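Local atomic coordinates of topoisomerase I-like protein (Leishmania donovani, PDB entry 2B9S), a protein that probably relaxes supercoiled DNA by transiently nicking and resealing one strand, acting as the large subunit of a heterodimeric type IB topoisomerase. Residues R20-F32 against E136-R148. Numbering follows the deposited sequence.
Sequences RRWETLAHNGVLF and EAEPYRYCVWDGR
An edge strand of a small antiparallel sheet forms this contact: L25 and A26 run against the strand 142-145, whose far side carries 148-151. A26 and V144 make the hydrogen-bonded pair, A26 N to V144 O at 3.0 Å and V144 N to A26 O at 2.8 Å, while L25 and W145 form the neighbouring non-hydrogen-bonded pair.

Just beyond the pairing, the D146 carboxylate reaches across to the backbone of 20-32. Its OD1 takes two backbone N-H groups, that of E23 on the syn lone pair (E23 N to D146 OD1 2.6 Å) and that of T24 nearly along the C-O axis, and D146 N returns a bond to T24 O. The two bonds to one oxygen should fix the carboxylate's rotation. A water joins T24 OG1 to G147 N of the turn, with a weak bond to V144 O.

On the buried side, W22 and W145 make a T-shaped stack. The edge of the W22 five-membered ring faces the W145 six-membered ring, with planes at 63°, and W22 CB sits over the W145 five-membered ring in a CH-pi contact. L25 CD1 lies 3.9 Å from W145 CE3. V237 of the helix 236-266 also touches W145.

At the other end, Y140 CG stands anti to its carbonyl carbon (chi1 -56°), which puts the ring beside L31, with L31 CB over one face, 4.0 Å from Y140 CD2, and P139 CB over the opposite face. L31 CD2 continues onto A137 of helix 125-137. The pairing is the edge of a three-stranded antiparallel sheet whose 142-145 and 148-151 strands are joined by a type I' hairpin turn, W145-R148, and it lies in the DNA-binding fragment of eukaryotic topoisomerase I.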
ATOM      1  N   ARG D  20       3.291  20.002  14.667  1.00 33.67           N
ATOM      2  CA  ARG D  20       4.526  19.592  15.327  1.00 33.19           C
ATOM      3  C   ARG D  20       4.416  18.165  15.860  1.00 31.32           C
ATOM      4  O   ARG D  20       3.536  17.864  16.661  1.00 32.21           O
ATOM      5  CB  ARG D  20       4.855  20.571  16.455  1.00 33.43           C
ATOM      6  CG  ARG D  20       6.312  20.632  16.790  1.00 33.83           C
ATOM      7  CD  ARG D  20       6.606  21.752  17.764  1.00 32.73           C
ATOM      8  NE  ARG D  20       7.944  21.599  18.326  1.00 34.90           N
ATOM      9  CZ  ARG D  20       9.066  22.076  17.784  1.00 32.88           C
ATOM     10  NH1 ARG D  20       9.029  22.747  16.659  1.00 31.72           N
ATOM     11  NH2 ARG D  20      10.232  21.871  18.379  1.00 31.91           N
ATOM     12  N   ARG D  21       5.299  17.280  15.402  1.00 29.25           N
ATOM     13  CA  ARG D  21       5.136  15.847  15.666  1.00 27.79           C
ATOM     14  C   ARG D  21       6.118  15.316  16.698  1.00 28.10           C
ATOM     15  O   ARG D  21       5.841  14.312  17.336  1.00 28.14           O
ATOM     16  CB  ARG D  21       5.232  15.018  14.358  1.00 25.65           C
ATOM     17  CG  ARG D  21       4.281  15.433  13.259  1.00 22.81           C
ATOM     18  CD  ARG D  21       2.826  15.348  13.722  1.00 24.67           C
ATOM     19  NE  ARG D  21       2.415  13.970  14.005  1.00 25.45           N
ATOM     20  CZ  ARG D  21       1.942  13.122  13.091  1.00 25.82           C
ATOM     21  NH1 ARG D  21       1.822  13.484  11.808  1.00 25.47           N
ATOM     22  NH2 ARG D  21       1.610  11.902  13.456  1.00 25.06           N
ATOM     23  N   TRP D  22       7.260  15.987  16.833  1.00 28.08           N
ATOM     24  CA  TRP D  22       8.327  15.582  17.767  1.00 30.26           C
ATOM     25  C   TRP D  22       9.144  16.794  18.256  1.00 30.18           C
ATOM     26  O   TRP D  22       9.119  17.858  17.640  1.00 29.71           O
ATOM     27  CB  TRP D  22       9.265  14.518  17.154  1.00 29.04           C
ATOM     28  CG  TRP D  22       9.863  14.883  15.784  1.00 28.57           C
ATOM     29  CD1 TRP D  22       9.312  14.611  14.551  1.00 28.28           C
ATOM     30  CD2 TRP D  22      11.099  15.557  15.519  1.00 28.06           C
ATOM     31  NE1 TRP D  22      10.122  15.065  13.559  1.00 26.93           N
ATOM     32  CE2 TRP D  22      11.222  15.663  14.112  1.00 28.55           C
ATOM     33  CE3 TRP D  22      12.116  16.087  16.328  1.00 27.67           C
ATOM     34  CZ2 TRP D  22      12.336  16.276  13.489  1.00 28.69           C
ATOM     35  CZ3 TRP D  22      13.217  16.695  15.715  1.00 27.84           C
ATOM     36  CH2 TRP D  22      13.313  16.793  14.307  1.00 28.21           C
ATOM     37  N   GLU D  23       9.855  16.608  19.370  1.00 32.78           N
ATOM     38  CA  GLU D  23      10.743  17.631  19.943  1.00 34.02           C
ATOM     39  C   GLU D  23      12.182  17.250  19.695  1.00 31.27           C
ATOM     40  O   GLU D  23      13.030  18.097  19.398  1.00 28.39           O
ATOM     41  CB  GLU D  23      10.490  17.797  21.449  1.00 37.56           C
ATOM     42  CG  GLU D  23       9.164  18.500  21.755  1.00 42.29           C
ATOM     43  CD  GLU D  23       9.051  19.870  21.072  1.00 45.73           C
ATOM     44  OE1 GLU D  23      10.100  20.560  20.931  1.00 46.04           O
ATOM     45  OE2 GLU D  23       7.912  20.247  20.684  1.00 45.83           O
ATOM     46  N   THR D  24      12.449  15.958  19.829  1.00 30.20           N
ATOM     47  CA  THR D  24      13.774  15.432  19.550  1.00 30.49           C
ATOM     48  C   THR D  24      13.684  14.172  18.690  1.00 29.27           C
ATOM     49  O   THR D  24      12.774  13.348  18.847  1.00 28.93           O
ATOM     50  CB  THR D  24      14.571  15.109  20.843  1.00 30.92           C
ATOM     51  OG1 THR D  24      13.842  14.168  21.633  1.00 30.73           O
ATOM     52  CG2 THR D  24      14.862  16.372  21.662  1.00 30.77           C
ATOM     53  N   LEU D  25      14.653  14.031  17.799  1.00 28.27           N
ATOM     54  CA  LEU D  25      14.758  12.874  16.947  1.00 27.54           C
ATOM     55  C   LEU D  25      16.213  12.525  16.669  1.00 26.07           C
ATOM     56  O   LEU D  25      16.963  13.333  16.141  1.00 28.24           O
ATOM     57  CB  LEU D  25      13.968  13.107  15.639  1.00 26.64           C
ATOM     58  CG  LEU D  25      13.824  11.997  14.603  1.00 25.83           C
ATOM     59  CD1 LEU D  25      13.331  10.671  15.211  1.00 25.58           C
ATOM     60  CD2 LEU D  25      12.914  12.495  13.477  1.00 26.74           C
ATOM     61  N   ALA D  26      16.587  11.306  17.023  1.00 27.09           N
ATOM     62  CA  ALA D  26      17.913  10.775  16.784  1.00 28.25           C
ATOM     63  C   ALA D  26      17.828   9.421  16.077  1.00 28.14           C
ATOM     64  O   ALA D  26      17.031   8.556  16.454  1.00 30.69           O
ATOM     65  CB  ALA D  26      18.674  10.629  18.115  1.00 28.54           C
ATOM     66  N   HIS D  27      18.663   9.227  15.060  1.00 29.09           N
ATOM     67  CA  HIS D  27      18.698   7.957  14.326  1.00 28.75           C
ATOM     68  C   HIS D  27      20.000   7.860  13.562  1.00 28.88           C
ATOM     69  O   HIS D  27      20.712   8.846  13.413  1.00 29.99           O
ATOM     70  CB  HIS D  27      17.475   7.801  13.384  1.00 27.11           C
ATOM     71  CG  HIS D  27      17.407   8.833  12.296  1.00 26.39           C
ATOM     72  ND1 HIS D  27      18.046   8.682  11.080  1.00 23.45           N
ATOM     73  CD2 HIS D  27      16.782  10.036  12.249  1.00 23.96           C
ATOM     74  CE1 HIS D  27      17.825   9.751  10.337  1.00 23.98           C
ATOM     75  NE2 HIS D  27      17.057  10.585  11.019  1.00 24.34           N
ATOM     76  N   ASN D  28      20.293   6.663  13.073  1.00 31.83           N
ATOM     77  CA  ASN D  28      21.550   6.366  12.390  1.00 34.92           C
ATOM     78  C   ASN D  28      21.491   6.298  10.859  1.00 34.37           C
ATOM     79  O   ASN D  28      22.417   5.782  10.237  1.00 34.29           O
ATOM     80  CB  ASN D  28      22.094   5.039  12.929  1.00 37.59           C
ATOM     81  CG  ASN D  28      22.457   5.118  14.399  1.00 38.76           C
ATOM     82  OD1 ASN D  28      23.140   6.048  14.824  1.00 40.57           O
ATOM     83  ND2 ASN D  28      22.010   4.154  15.173  1.00 38.05           N
ATOM     84  N   GLY D  29      20.409   6.805  10.265  1.00 33.48           N
ATOM     85  CA  GLY D  29      20.255   6.822   8.810  1.00 30.46           C
ATOM     86  C   GLY D  29      19.826   5.484   8.245  1.00 29.27           C
ATOM     87  O   GLY D  29      19.027   4.768   8.844  1.00 29.34           O
ATOM     88  N   VAL D  30      20.396   5.129   7.104  1.00 29.51           N
ATOM     89  CA  VAL D  30      19.885   4.026   6.293  1.00 29.34           C
ATOM     90  C   VAL D  30      20.929   2.966   5.981  1.00 29.33           C
ATOM     91  O   VAL D  30      22.117   3.265   5.919  1.00 29.09           O
ATOM     92  CB  VAL D  30      19.280   4.568   4.969  1.00 29.39           C
ATOM     93  CG1 VAL D  30      18.032   5.425   5.272  1.00 28.42           C
ATOM     94  CG2 VAL D  30      20.320   5.367   4.165  1.00 25.30           C
ATOM     95  N   LEU D  31      20.476   1.727   5.792  1.00 29.21           N
ATOM     96  CA  LEU D  31      21.357   0.636   5.376  1.00 28.07           C
ATOM     97  C   LEU D  31      21.297   0.469   3.850  1.00 28.69           C
ATOM     98  O   LEU D  31      20.255   0.104   3.289  1.00 30.00           O
ATOM     99  CB  LEU D  31      21.025  -0.671   6.132  1.00 27.21           C
ATOM    100  CG  LEU D  31      21.883  -1.945   5.907  1.00 28.74           C
ATOM    101  CD1 LEU D  31      23.385  -1.703   6.052  1.00 28.48           C
ATOM    102  CD2 LEU D  31      21.459  -3.107   6.789  1.00 27.80           C
ATOM    103  N   PHE D  32      22.413   0.765   3.193  1.00 28.98           N
ATOM    104  CA  PHE D  32      22.568   0.642   1.743  1.00 29.31           C
ATOM    105  C   PHE D  32      22.876  -0.807   1.378  1.00 30.97           C
ATOM    106  O   PHE D  32      23.724  -1.427   2.025  1.00 31.42           O
ATOM    107  CB  PHE D  32      23.754   1.493   1.270  1.00 30.58           C
ATOM    108  CG  PHE D  32      23.515   2.971   1.334  1.00 31.75           C
ATOM    109  CD1 PHE D  32      22.858   3.629   0.296  1.00 31.87           C
ATOM    110  CD2 PHE D  32      23.975   3.719   2.420  1.00 32.98           C
ATOM    111  CE1 PHE D  32      22.637   5.011   0.349  1.00 31.92           C
ATOM    112  CE2 PHE D  32      23.760   5.097   2.477  1.00 32.68           C
ATOM    113  CZ  PHE D  32      23.092   5.741   1.441  1.00 31.86           C
ATOM    114  N   GLU D 136      24.761  -6.154  11.162  1.00 54.99           N
ATOM    115  CA  GLU D 136      24.931  -5.061  10.226  1.00 53.88           C
ATOM    116  C   GLU D 136      23.747  -4.117  10.290  1.00 51.21           C
ATOM    117  O   GLU D 136      23.903  -2.909  10.231  1.00 51.57           O
ATOM    118  CB  GLU D 136      25.138  -5.581   8.806  1.00 55.26           C
ATOM    119  CG  GLU D 136      25.100  -4.489   7.755  1.00 58.40           C
ATOM    120  CD  GLU D 136      26.115  -4.680   6.653  1.00 60.73           C
ATOM    121  OE1 GLU D 136      26.275  -5.818   6.183  1.00 62.79           O
ATOM    122  OE2 GLU D 136      26.756  -3.691   6.254  1.00 61.52           O
ATOM    123  N   ALA D 137      22.567  -4.697  10.428  1.00 47.71           N
ATOM    124  CA  ALA D 137      21.312  -3.963  10.547  1.00 45.82           C
ATOM    125  C   ALA D 137      21.055  -3.316  11.922  1.00 45.88           C
ATOM    126  O   ALA D 137      20.263  -2.374  12.020  1.00 45.28           O
ATOM    127  CB  ALA D 137      20.143  -4.888  10.179  1.00 43.70           C
ATOM    128  N   GLU D 138      21.714  -3.811  12.975  1.00 46.28           N
ATOM    129  CA  GLU D 138      21.388  -3.401  14.360  1.00 44.02           C
ATOM    130  C   GLU D 138      21.447  -1.889  14.649  1.00 41.31           C
ATOM    131  O   GLU D 138      20.541  -1.370  15.292  1.00 38.79           O
ATOM    132  CB  GLU D 138      22.167  -4.214  15.416  1.00 46.97           C
ATOM    133  CG  GLU D 138      21.696  -3.994  16.879  1.00 49.33           C
ATOM    134  CD  GLU D 138      20.254  -4.487  17.162  1.00 52.09           C
ATOM    135  OE1 GLU D 138      19.762  -5.384  16.447  1.00 52.30           O
ATOM    136  OE2 GLU D 138      19.607  -3.976  18.112  1.00 54.16           O
ATOM    137  N   PRO D 139      22.493  -1.177  14.171  1.00 39.49           N
ATOM    138  CA  PRO D 139      22.500   0.272  14.402  1.00 39.55           C
ATOM    139  C   PRO D 139      21.351   1.036  13.711  1.00 40.97           C
ATOM    140  O   PRO D 139      21.184   2.230  13.972  1.00 41.92           O
ATOM    141  CB  PRO D 139      23.830   0.726  13.790  1.00 40.31           C
ATOM    142  CG  PRO D 139      24.640  -0.500  13.618  1.00 40.52           C
ATOM    143  CD  PRO D 139      23.684  -1.616  13.424  1.00 40.24           C
ATOM    144  N   TYR D 140      20.575   0.357  12.853  1.00 38.15           N
ATOM    145  CA  TYR D 140      19.582   1.014  12.008  1.00 36.56           C
ATOM    146  C   TYR D 140      18.146   0.660  12.362  1.00 37.14           C
ATOM    147  O   TYR D 140      17.205   1.312  11.870  1.00 37.46           O
ATOM    148  CB  TYR D 140      19.840   0.697  10.530  1.00 34.62           C
ATOM    149  CG  TYR D 140      21.228   1.072  10.062  1.00 32.93           C
ATOM    150  CD1 TYR D 140      21.547   2.397   9.779  1.00 31.42           C
ATOM    151  CD2 TYR D 140      22.217   0.096   9.899  1.00 31.38           C
ATOM    152  CE1 TYR D 140      22.808   2.757   9.341  1.00 30.89           C
ATOM    153  CE2 TYR D 140      23.488   0.433   9.462  1.00 31.14           C
ATOM    154  CZ  TYR D 140      23.782   1.765   9.193  1.00 33.57           C
ATOM    155  OH  TYR D 140      25.044   2.116   8.765  1.00 33.67           O
ATOM    156  N   ARG D 141      17.975  -0.347  13.218  1.00 36.31           N
ATOM    157  CA  ARG D 141      16.642  -0.874  13.540  1.00 36.94           C
ATOM    158  C   ARG D 141      15.879   0.034  14.480  1.00 35.08           C
ATOM    159  O   ARG D 141      14.663  -0.096  14.631  1.00 34.48           O
ATOM    160  CB  ARG D 141      16.723  -2.355  14.117  1.00 37.69           C
ATOM    161  N   TYR D 142      16.588   0.966  15.105  1.00 35.60           N
ATOM    162  CA  TYR D 142      15.973   1.811  16.133  1.00 35.45           C
ATOM    163  C   TYR D 142      16.312   3.260  15.998  1.00 34.86           C
ATOM    164  O   TYR D 142      17.376   3.618  15.492  1.00 35.98           O
ATOM    165  CB  TYR D 142      16.348   1.332  17.544  1.00 37.26           C
ATOM    166  CG  TYR D 142      15.761  -0.018  17.855  1.00 37.39           C
ATOM    167  CD1 TYR D 142      16.495  -1.180  17.637  1.00 37.06           C
ATOM    168  CD2 TYR D 142      14.459  -0.137  18.318  1.00 37.06           C
ATOM    169  CE1 TYR D 142      15.953  -2.417  17.894  1.00 37.97           C
ATOM    170  CE2 TYR D 142      13.917  -1.371  18.586  1.00 37.81           C
ATOM    171  CZ  TYR D 142      14.668  -2.508  18.369  1.00 38.10           C
ATOM    172  OH  TYR D 142      14.129  -3.750  18.633  1.00 39.63           O
ATOM    173  N   CYS D 143      15.382   4.090  16.453  1.00 34.15           N
ATOM    174  CA  CYS D 143      15.612   5.514  16.580  1.00 34.23           C
ATOM    175  C   CYS D 143      15.126   5.952  17.967  1.00 33.22           C
ATOM    176  O   CYS D 143      14.561   5.153  18.708  1.00 32.69           O
ATOM    177  CB  CYS D 143      14.886   6.277  15.455  1.00 33.84           C
ATOM    178  SG  CYS D 143      13.113   6.426  15.658  1.00 35.55           S
ATOM    179  N   VAL D 144      15.353   7.214  18.316  1.00 31.36           N
ATOM    180  CA  VAL D 144      14.851   7.749  19.570  1.00 30.36           C
ATOM    181  C   VAL D 144      13.993   8.965  19.239  1.00 29.03           C
ATOM    182  O   VAL D 144      14.488   9.985  18.764  1.00 28.19           O
ATOM    183  CB  VAL D 144      16.005   8.073  20.607  1.00 31.66           C
ATOM    184  CG1 VAL D 144      15.441   8.661  21.897  1.00 31.95           C
ATOM    185  CG2 VAL D 144      16.817   6.819  20.934  1.00 30.07           C
ATOM    186  N   TRP D 145      12.695   8.813  19.477  1.00 29.85           N
ATOM    187  CA  TRP D 145      11.679   9.807  19.161  1.00 30.82           C
ATOM    188  C   TRP D 145      11.176  10.335  20.490  1.00 31.88           C
ATOM    189  O   TRP D 145      10.544   9.594  21.248  1.00 32.95           O
ATOM    190  CB  TRP D 145      10.550   9.115  18.385  1.00 29.13           C
ATOM    191  CG  TRP D 145       9.374   9.974  17.975  1.00 29.90           C
ATOM    192  CD1 TRP D 145       8.444  10.546  18.798  1.00 29.21           C
ATOM    193  CD2 TRP D 145       8.968  10.296  16.632  1.00 29.47           C
ATOM    194  NE1 TRP D 145       7.517  11.242  18.061  1.00 30.24           N
ATOM    195  CE2 TRP D 145       7.802  11.094  16.728  1.00 29.80           C
ATOM    196  CE3 TRP D 145       9.492  10.010  15.357  1.00 29.83           C
ATOM    197  CZ2 TRP D 145       7.135  11.601  15.594  1.00 30.17           C
ATOM    198  CZ3 TRP D 145       8.833  10.527  14.225  1.00 29.25           C
ATOM    199  CH2 TRP D 145       7.673  11.315  14.358  1.00 29.14           C
ATOM    200  N   ASP D 146      11.446  11.611  20.762  1.00 34.56           N
ATOM    201  CA  ASP D 146      11.107  12.258  22.034  1.00 36.35           C
ATOM    202  C   ASP D 146      11.558  11.447  23.267  1.00 37.69           C
ATOM    203  O   ASP D 146      10.786  11.268  24.216  1.00 36.84           O
ATOM    204  CB  ASP D 146       9.601  12.538  22.103  1.00 37.17           C
ATOM    205  CG  ASP D 146       9.180  13.736  21.275  1.00 37.67           C
ATOM    206  OD1 ASP D 146      10.050  14.476  20.789  1.00 37.92           O
ATOM    207  OD2 ASP D 146       7.959  13.943  21.120  1.00 39.19           O
ATOM    208  N   GLY D 147      12.787  10.929  23.230  1.00 39.32           N
ATOM    209  CA  GLY D 147      13.356  10.160  24.351  1.00 39.96           C
ATOM    210  C   GLY D 147      12.973   8.690  24.419  1.00 41.70           C
ATOM    211  O   GLY D 147      13.593   7.921  25.154  1.00 41.83           O
ATOM    212  N   ARG D 148      11.956   8.292  23.654  1.00 42.39           N
ATOM    213  CA  ARG D 148      11.530   6.891  23.587  1.00 41.83           C
ATOM    214  C   ARG D 148      12.147   6.159  22.389  1.00 43.58           C
ATOM    215  O   ARG D 148      12.213   6.680  21.267  1.00 44.00           O
ATOM    216  CB  ARG D 148      10.015   6.796  23.559  1.00 41.66           C
TER
HETATM  217  O   HOH W   1      14.495  11.538  21.142  1.00 32.52           O
HETATM  218  O   HOH W   2      18.418   4.492  13.165  1.00 24.68           O
HETATM  219  O   HOH W   3      17.388   3.952  10.840  1.00 23.42           O